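Local coordinates for RNA pseudouridylate synthase domain-containing protein 1 (Homo sapiens, PDB 5VBB) that probably acts as a pseudouridine synthase of the RluA family, binding RNA and isomerising uridine to pseudouridine within it, at residues 209-214 and 249-254. Numbering follows the deposited sequence.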
ATOM      1  N   HIS A 209       0.121   2.856   3.067  1.00 33.09           N
ATOM      2  CA  HIS A 209      -0.345   3.828   2.114  1.00 32.30           C
ATOM      3  C   HIS A 209       0.256   3.547   0.742  1.00 35.58           C
ATOM      4  O   HIS A 209       1.476   3.413   0.629  1.00 32.27           O
ATOM      5  CB  HIS A 209       0.141   5.216   2.574  1.00 33.84           C
ATOM      6  CG  HIS A 209      -0.266   6.333   1.668  1.00 37.09           C
ATOM      7  ND1 HIS A 209      -1.595   6.722   1.551  1.00 39.13           N
ATOM      8  CD2 HIS A 209       0.495   7.112   0.848  1.00 37.99           C
ATOM      9  CE1 HIS A 209      -1.604   7.715   0.673  1.00 38.85           C
ATOM     10  NE2 HIS A 209      -0.364   7.995   0.238  1.00 38.35           N
ATOM     11  N   ALA A 210      -0.578   3.455  -0.277  1.00 32.84           N
ATOM     12  CA  ALA A 210      -0.106   3.235  -1.656  1.00 32.02           C
ATOM     13  C   ALA A 210       0.334   4.590  -2.156  1.00 36.91           C
ATOM     14  O   ALA A 210      -0.476   5.457  -2.432  1.00 37.92           O
ATOM     15  CB  ALA A 210      -1.229   2.648  -2.503  1.00 31.99           C
ATOM     16  N   PHE A 211       1.630   4.769  -2.256  1.00 33.88           N
ATOM     17  CA  PHE A 211       2.269   6.051  -2.508  1.00 34.59           C
ATOM     18  C   PHE A 211       2.559   6.336  -3.962  1.00 34.91           C
ATOM     19  O   PHE A 211       2.176   7.385  -4.455  1.00 37.07           O
ATOM     20  CB  PHE A 211       3.576   6.049  -1.695  1.00 38.18           C
ATOM     21  CG  PHE A 211       4.492   7.226  -1.850  1.00 40.93           C
ATOM     22  CD1 PHE A 211       4.094   8.493  -1.434  1.00 45.70           C
ATOM     23  CD2 PHE A 211       5.816   7.039  -2.205  1.00 43.62           C
ATOM     24  CE1 PHE A 211       5.011   9.549  -1.388  1.00 46.53           C
ATOM     25  CE2 PHE A 211       6.692   8.103  -2.252  1.00 48.41           C
ATOM     26  CZ  PHE A 211       6.307   9.338  -1.790  1.00 46.11           C
ATOM     27  N   TYR A 212       3.204   5.415  -4.659  1.00 32.20           N
ATOM     28  CA  TYR A 212       3.654   5.596  -6.018  1.00 32.45           C
ATOM     29  C   TYR A 212       2.963   4.578  -6.910  1.00 34.50           C
ATOM     30  O   TYR A 212       2.823   3.417  -6.529  1.00 32.93           O
ATOM     31  CB  TYR A 212       5.179   5.453  -6.078  1.00 34.45           C
ATOM     32  CG  TYR A 212       5.728   5.615  -7.475  1.00 33.57           C
ATOM     33  CD1 TYR A 212       5.949   6.878  -8.019  1.00 35.72           C
ATOM     34  CD2 TYR A 212       6.020   4.506  -8.262  1.00 34.23           C
ATOM     35  CE1 TYR A 212       6.348   7.027  -9.349  1.00 37.79           C
ATOM     36  CE2 TYR A 212       6.464   4.646  -9.570  1.00 35.04           C
ATOM     37  CZ  TYR A 212       6.663   5.902 -10.101  1.00 36.71           C
ATOM     38  OH  TYR A 212       7.120   5.965 -11.393  1.00 39.01           O
ATOM     39  N   LEU A 213       2.485   5.022  -8.058  1.00 31.66           N
ATOM     40  CA  LEU A 213       1.819   4.130  -9.006  1.00 33.36           C
ATOM     41  C   LEU A 213       2.140   4.587 -10.425  1.00 36.64           C
ATOM     42  O   LEU A 213       2.060   5.764 -10.715  1.00 37.95           O
ATOM     43  CB  LEU A 213       0.305   4.112  -8.738  1.00 32.86           C
ATOM     44  CG  LEU A 213      -0.614   3.358  -9.730  1.00 36.46           C
ATOM     45  CD1 LEU A 213      -0.426   1.841  -9.612  1.00 35.68           C
ATOM     46  CD2 LEU A 213      -2.093   3.749  -9.493  1.00 37.27           C
ATOM     47  N   ARG A 214       2.598   3.681 -11.271  1.00 31.68           N
ATOM     48  CA  ARG A 214       2.916   3.981 -12.656  1.00 31.23           C
ATOM     49  C   ARG A 214       2.305   2.893 -13.503  1.00 37.67           C
ATOM     50  O   ARG A 214       2.638   1.735 -13.292  1.00 35.47           O
ATOM     51  CB  ARG A 214       4.417   4.035 -12.882  1.00 34.54           C
ATOM     52  CG  ARG A 214       4.801   4.610 -14.253  1.00 38.90           C
ATOM     53  CD  ARG A 214       6.158   4.105 -14.729  1.00 43.94           C
ATOM     54  NE  ARG A 214       7.220   4.394 -13.778  1.00 60.01           N
ATOM     55  CZ  ARG A 214       8.453   3.890 -13.809  1.00 61.89           C
ATOM     56  NH1 ARG A 214       8.814   3.047 -14.771  1.00 45.06           N
ATOM     57  NH2 ARG A 214       9.332   4.227 -12.883  1.00 49.71           N
ATOM     58  N   GLN A 249      14.783  11.603  -2.641  1.00 39.19           N
ATOM     59  CA  GLN A 249      15.755  10.938  -3.472  1.00 38.45           C
ATOM     60  C   GLN A 249      15.280   9.573  -3.946  1.00 39.83           C
ATOM     61  O   GLN A 249      15.522   9.211  -5.102  1.00 40.38           O
ATOM     62  CB  GLN A 249      17.082  10.784  -2.708  1.00 41.15           C
ATOM     63  CG  GLN A 249      17.761  12.127  -2.399  1.00 46.03           C
ATOM     64  CD  GLN A 249      18.480  12.663  -3.604  1.00 53.34           C
ATOM     65  OE1 GLN A 249      17.921  13.386  -4.420  1.00 56.08           O
ATOM     66  NE2 GLN A 249      19.709  12.242  -3.800  1.00 50.69           N
ATOM     67  N   LEU A 250      14.622   8.801  -3.058  1.00 36.10           N
ATOM     68  CA  LEU A 250      14.115   7.494  -3.452  1.00 37.15           C
ATOM     69  C   LEU A 250      13.002   7.639  -4.462  1.00 40.23           C
ATOM     70  O   LEU A 250      12.917   6.808  -5.350  1.00 39.66           O
ATOM     71  CB  LEU A 250      13.660   6.664  -2.241  1.00 37.56           C
ATOM     72  CG  LEU A 250      14.807   6.207  -1.343  1.00 41.55           C
ATOM     73  CD1 LEU A 250      14.289   5.818  -0.006  1.00 42.07           C
ATOM     74  CD2 LEU A 250      15.586   5.050  -1.967  1.00 41.64           C
ATOM     75  N   VAL A 251      12.209   8.734  -4.411  1.00 38.06           N
ATOM     76  CA  VAL A 251      11.151   8.950  -5.420  1.00 36.67           C
ATOM     77  C   VAL A 251      11.786   9.255  -6.761  1.00 39.38           C
ATOM     78  O   VAL A 251      11.319   8.747  -7.772  1.00 37.26           O
ATOM     79  CB  VAL A 251      10.142  10.051  -4.992  1.00 41.16           C
ATOM     80  CG1 VAL A 251       9.253  10.505  -6.162  1.00 41.73           C
ATOM     81  CG2 VAL A 251       9.296   9.550  -3.853  1.00 40.98           C
ATOM     82  N   GLN A 252      12.874  10.038  -6.782  1.00 36.85           N
ATOM     83  CA  GLN A 252      13.614  10.249  -8.037  1.00 36.70           C
ATOM     84  C   GLN A 252      14.151   8.907  -8.598  1.00 38.27           C
ATOM     85  O   GLN A 252      14.120   8.686  -9.798  1.00 35.61           O
ATOM     86  CB  GLN A 252      14.798  11.222  -7.843  1.00 39.51           C
ATOM     87  CG  GLN A 252      14.411  12.642  -7.463  1.00 38.33           C
ATOM     88  CD  GLN A 252      13.520  13.244  -8.499  1.00 61.34           C
ATOM     89  OE1 GLN A 252      13.875  13.299  -9.678  1.00 57.88           O
ATOM     90  NE2 GLN A 252      12.300  13.580  -8.125  1.00 59.72           N
ATOM     91  N   ALA A 253      14.589   7.980  -7.739  1.00 36.31           N
ATOM     92  CA  ALA A 253      15.056   6.677  -8.233  1.00 34.67           C
ATOM     93  C   ALA A 253      13.894   5.823  -8.750  1.00 39.38           C
ATOM     94  O   ALA A 253      14.019   5.175  -9.794  1.00 39.53           O
ATOM     95  CB  ALA A 253      15.844   5.921  -7.158  1.00 36.02           C
ATOM     96  N   LEU A 254      12.752   5.883  -8.080  1.00 38.20           N
ATOM     97  CA  LEU A 254      11.550   5.168  -8.526  1.00 39.16           C
ATOM     98  C   LEU A 254      11.137   5.615  -9.896  1.00 40.95           C
ATOM     99  O   LEU A 254      10.922   4.787 -10.759  1.00 41.40           O
ATOM    100  CB  LEU A 254      10.357   5.435  -7.579  1.00 39.14           C
ATOM    101  CG  LEU A 254      10.163   4.501  -6.415  1.00 44.41           C
ATOM    102  CD1 LEU A 254       9.102   5.027  -5.507  1.00 44.52           C
ATOM    103  CD2 LEU A 254       9.722   3.086  -6.890  1.00 45.16           C
TER
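A classic beta bulge in strand 208-216, where Phe211 and Tyr212 both lie opposite Ala98 of the antiparallel neighbour 96-104, lets two consecutive aromatic residues point at helix 247-256, which packs on this face of the pseudouridine synthase beta-sheet. Strand and helix segments run at 30° to each other, their axes 10.7 Å apart at closest approach. Phe211 meets Val251 with the rim of its ring: CE2 lies 3.4 Å from Val251 CG2, a methyl near the ring plane. Tyr212 is met over one ring face by Leu254, whose CB sits above the ring while CD1 comes within 4.0 Å of Tyr212 CG; the ring reaches this position with CG anti to the backbone N (chi1 179°). Cys225 of strand 221-225 also touches both Phe211 and Val251. Beyond the apolar layer, Arg214 grips the Tyr212 hydroxyl side-on, its NE 2.9 Å from OH and its NH2 3.2 Å from the same OH, at a more bent N-H...O angle (138°). The hydroxyl is also hydrogen-bonded to Glu223 OE2, and Asp259 forms a salt bridge with Arg214 NH1. The guanidinium edge faces Leu254 O, with NH2 2.7 Å from it at an angle too poor for a hydrogen bond.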